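Local coordinates for DinB-like domain-containing protein (Thermus thermophilus, PDB 2YQY), which is of unknown function but folds as a DinB-like four-helix bundle with an exposed histidine triad that may bind a metal ion, at residues A[19-24]-A[52-57]. Sequence-based numbering, arbitrary orientation.
Sequences ASRKAL and EHVALV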
ATOM      1  N   ALA A  19     -10.993  -1.287   2.062  1.00 14.98           N
ATOM      2  CA  ALA A  19     -11.365  -2.679   2.301  1.00 15.16           C
ATOM      3  C   ALA A  19     -10.164  -3.613   2.459  1.00 15.93           C
ATOM      4  O   ALA A  19     -10.144  -4.452   3.366  1.00 17.57           O
ATOM      5  CB  ALA A  19     -12.309  -3.199   1.158  1.00 13.99           C
ATOM      6  N   SER A  20      -9.176  -3.508   1.571  1.00 16.96           N
ATOM      7  CA  SER A  20      -8.036  -4.410   1.603  1.00 15.88           C
ATOM      8  C   SER A  20      -7.197  -4.142   2.870  1.00 16.84           C
ATOM      9  O   SER A  20      -6.595  -5.054   3.422  1.00 15.25           O
ATOM     10  CB  SER A  20      -7.203  -4.334   0.294  1.00 16.51           C
ATOM     11  OG  SER A  20      -6.753  -3.003   0.005  1.00 14.88           O
ATOM     12  N   ARG A  21      -7.173  -2.892   3.331  1.00 17.26           N
ATOM     13  CA  ARG A  21      -6.487  -2.550   4.559  1.00 16.96           C
ATOM     14  C   ARG A  21      -7.146  -3.161   5.797  1.00 16.21           C
ATOM     15  O   ARG A  21      -6.449  -3.706   6.670  1.00 17.30           O
ATOM     16  CB  ARG A  21      -6.275  -1.033   4.698  1.00 16.80           C
ATOM     17  CG  ARG A  21      -5.567  -0.602   6.005  1.00 15.15           C
ATOM     18  CD  ARG A  21      -4.193  -1.315   6.196  1.00 14.46           C
ATOM     19  NE  ARG A  21      -3.288  -1.115   5.059  1.00 14.49           N
ATOM     20  CZ  ARG A  21      -2.307  -0.223   5.051  1.00 13.75           C
ATOM     21  NH1 ARG A  21      -2.104   0.549   6.125  1.00 13.43           N
ATOM     22  NH2 ARG A  21      -1.520  -0.103   3.978  1.00 14.32           N
ATOM     23  N   LYS A  22      -8.468  -3.099   5.886  1.00 19.36           N
ATOM     24  CA  LYS A  22      -9.161  -3.814   6.962  1.00 19.26           C
ATOM     25  C   LYS A  22      -8.792  -5.321   6.950  1.00 19.61           C
ATOM     26  O   LYS A  22      -8.496  -5.905   7.984  1.00 19.24           O
ATOM     27  CB  LYS A  22     -10.677  -3.607   6.854  1.00 19.20           C
ATOM     28  CG  LYS A  22     -11.075  -2.140   6.936  1.00 19.10           C
ATOM     29  CD  LYS A  22     -12.544  -1.892   6.646  1.00 20.46           C
ATOM     30  CE  LYS A  22     -12.888  -0.410   6.756  1.00 19.07           C
ATOM     31  NZ  LYS A  22     -14.164  -0.113   6.054  1.00 20.33           N
ATOM     32  N   ALA A  23      -8.812  -5.925   5.760  1.00 20.46           N
ATOM     33  CA  ALA A  23      -8.515  -7.346   5.571  1.00 20.65           C
ATOM     34  C   ALA A  23      -7.065  -7.643   6.010  1.00 20.75           C
ATOM     35  O   ALA A  23      -6.806  -8.594   6.742  1.00 20.62           O
ATOM     36  CB  ALA A  23      -8.769  -7.749   4.110  1.00 20.79           C
ATOM     37  N   LEU A  24      -6.124  -6.809   5.572  1.00 20.63           N
ATOM     38  CA  LEU A  24      -4.721  -6.977   5.943  1.00 20.88           C
ATOM     39  C   LEU A  24      -4.500  -6.851   7.449  1.00 20.04           C
ATOM     40  O   LEU A  24      -3.800  -7.671   8.042  1.00 20.76           O
ATOM     41  CB  LEU A  24      -3.820  -5.948   5.196  1.00 20.00           C
ATOM     42  CG  LEU A  24      -2.333  -5.988   5.620  1.00 20.35           C
ATOM     43  CD1 LEU A  24      -1.728  -7.357   5.320  1.00 22.33           C
ATOM     44  CD2 LEU A  24      -1.513  -4.904   4.900  1.00 21.90           C
ATOM     45  N   GLU A  52       5.497  -4.519   5.785  1.00 17.92           N
ATOM     46  CA  GLU A  52       6.392  -3.354   5.747  1.00 18.22           C
ATOM     47  C   GLU A  52       6.545  -2.854   4.306  1.00 18.75           C
ATOM     48  O   GLU A  52       6.486  -1.641   4.064  1.00 17.94           O
ATOM     49  CB  GLU A  52       7.760  -3.689   6.391  1.00 18.46           C
ATOM     50  CG  GLU A  52       8.828  -2.701   6.035  1.00 19.89           C
ATOM     51  CD  GLU A  52      10.246  -3.155   6.324  1.00 19.37           C
ATOM     52  OE1 GLU A  52      10.521  -4.379   6.452  1.00 18.68           O
ATOM     53  OE2 GLU A  52      11.112  -2.252   6.418  1.00 19.10           O
ATOM     54  N   HIS A  53       6.667  -3.780   3.348  1.00 18.22           N
ATOM     55  CA  HIS A  53       6.712  -3.423   1.919  1.00 18.13           C
ATOM     56  C   HIS A  53       5.469  -2.643   1.460  1.00 18.50           C
ATOM     57  O   HIS A  53       5.579  -1.624   0.805  1.00 17.44           O
ATOM     58  CB  HIS A  53       6.869  -4.683   1.056  1.00 18.36           C
ATOM     59  CG  HIS A  53       6.853  -4.417  -0.425  1.00 17.00           C
ATOM     60  ND1 HIS A  53       7.866  -3.751  -1.078  1.00 17.64           N
ATOM     61  CD2 HIS A  53       5.941  -4.736  -1.375  1.00 15.37           C
ATOM     62  CE1 HIS A  53       7.570  -3.646  -2.364  1.00 18.05           C
ATOM     63  NE2 HIS A  53       6.413  -4.255  -2.572  1.00 17.36           N
ATOM     64  N   VAL A  54       4.290  -3.147   1.806  1.00 18.58           N
ATOM     65  CA  VAL A  54       3.054  -2.460   1.538  1.00 18.68           C
ATOM     66  C   VAL A  54       3.075  -1.009   2.077  1.00 19.09           C
ATOM     67  O   VAL A  54       2.714  -0.082   1.351  1.00 18.74           O
ATOM     68  CB  VAL A  54       1.829  -3.254   2.112  1.00 18.12           C
ATOM     69  CG1 VAL A  54       0.571  -2.360   2.158  1.00 17.88           C
ATOM     70  CG2 VAL A  54       1.599  -4.550   1.276  1.00 18.61           C
ATOM     71  N   ALA A  55       3.438  -0.838   3.356  1.00 18.82           N
ATOM     72  CA  ALA A  55       3.576   0.465   3.965  1.00 18.34           C
ATOM     73  C   ALA A  55       4.568   1.372   3.198  1.00 19.02           C
ATOM     74  O   ALA A  55       4.271   2.555   2.959  1.00 16.05           O
ATOM     75  CB  ALA A  55       4.003   0.322   5.447  1.00 18.55           C
ATOM     76  N   LEU A  56       5.746   0.859   2.835  1.00 18.13           N
ATOM     77  CA  LEU A  56       6.760   1.732   2.162  1.00 17.85           C
ATOM     78  C   LEU A  56       6.212   2.207   0.781  1.00 17.96           C
ATOM     79  O   LEU A  56       6.377   3.383   0.387  1.00 16.43           O
ATOM     80  CB  LEU A  56       8.105   1.020   2.011  1.00 17.01           C
ATOM     81  CG  LEU A  56       8.745   0.681   3.368  1.00 18.87           C
ATOM     82  CD1 LEU A  56      10.037  -0.185   3.233  1.00 20.85           C
ATOM     83  CD2 LEU A  56       9.000   1.969   4.185  1.00 20.83           C
ATOM     84  N   VAL A  57       5.534   1.309   0.078  1.00 17.54           N
ATOM     85  CA  VAL A  57       5.005   1.659  -1.228  1.00 17.45           C
ATOM     86  C   VAL A  57       3.892   2.712  -1.084  1.00 18.01           C
ATOM     87  O   VAL A  57       3.780   3.605  -1.936  1.00 18.82           O
ATOM     88  CB  VAL A  57       4.574   0.410  -2.034  1.00 18.59           C
ATOM     89  CG1 VAL A  57       3.784   0.800  -3.307  1.00 16.90           C
ATOM     90  CG2 VAL A  57       5.837  -0.463  -2.403  1.00 18.32           C
TER
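Val54 meets Arg21 and Leu24 in the interior of the bundle, its CG1 methyl reaching towards both. The closer approach is polar against apolar: NH2 of Arg21 lies 3.6 Å from CG1 of Val54, and the methyl comes at the guanidinium obliquely. Leu24 adds a looser apolar contact, with its CD2 4.3 Å from the same CG1 of Val54. No hydrogen bond links the two segments, and the 98 Å² they bury together reflects two helices kept well apart, the nearest CA atoms, of Arg21 and Val54, being 10.0 Å from each other.

The reach of Arg21 and Leu24 spans this separation. Arg21 does not leave its helix pointing at Val54; with CG anti to the backbone N (chi1 179°) and bends at chi2 and chi3, the chain carries its guanidinium across, and the side chains of Arg21 and Val54 run alongside in opposing senses. Val54 and Leu24 both leave their helices toward the facing segment; the anti position of CG1 on Val54 (chi1 165°) puts that methyl at the contact.

The charge of buried Arg21 is met chiefly by Glu156, which forms a salt bridge with NE; Glu58 makes a long, weak ion pair with NH2. Ser20 OG is hydrogen-bonded to the other carboxylate oxygen of Glu156, which lies in an HExxH-like sequence with His155 and His159; their rings meet that of His53, consistent with the histidine triad. No metal is bound to His155 or His159 here, but if the triad binds one, Arg21 and Ser20 could position Glu156. Within the four-helix bundle the contact joins helix 10-30 to helix 47-71, with helix 153-165 touching Leu24 and Val54 through Glu156, and helix 106-126 packing on Val54 through Leu113.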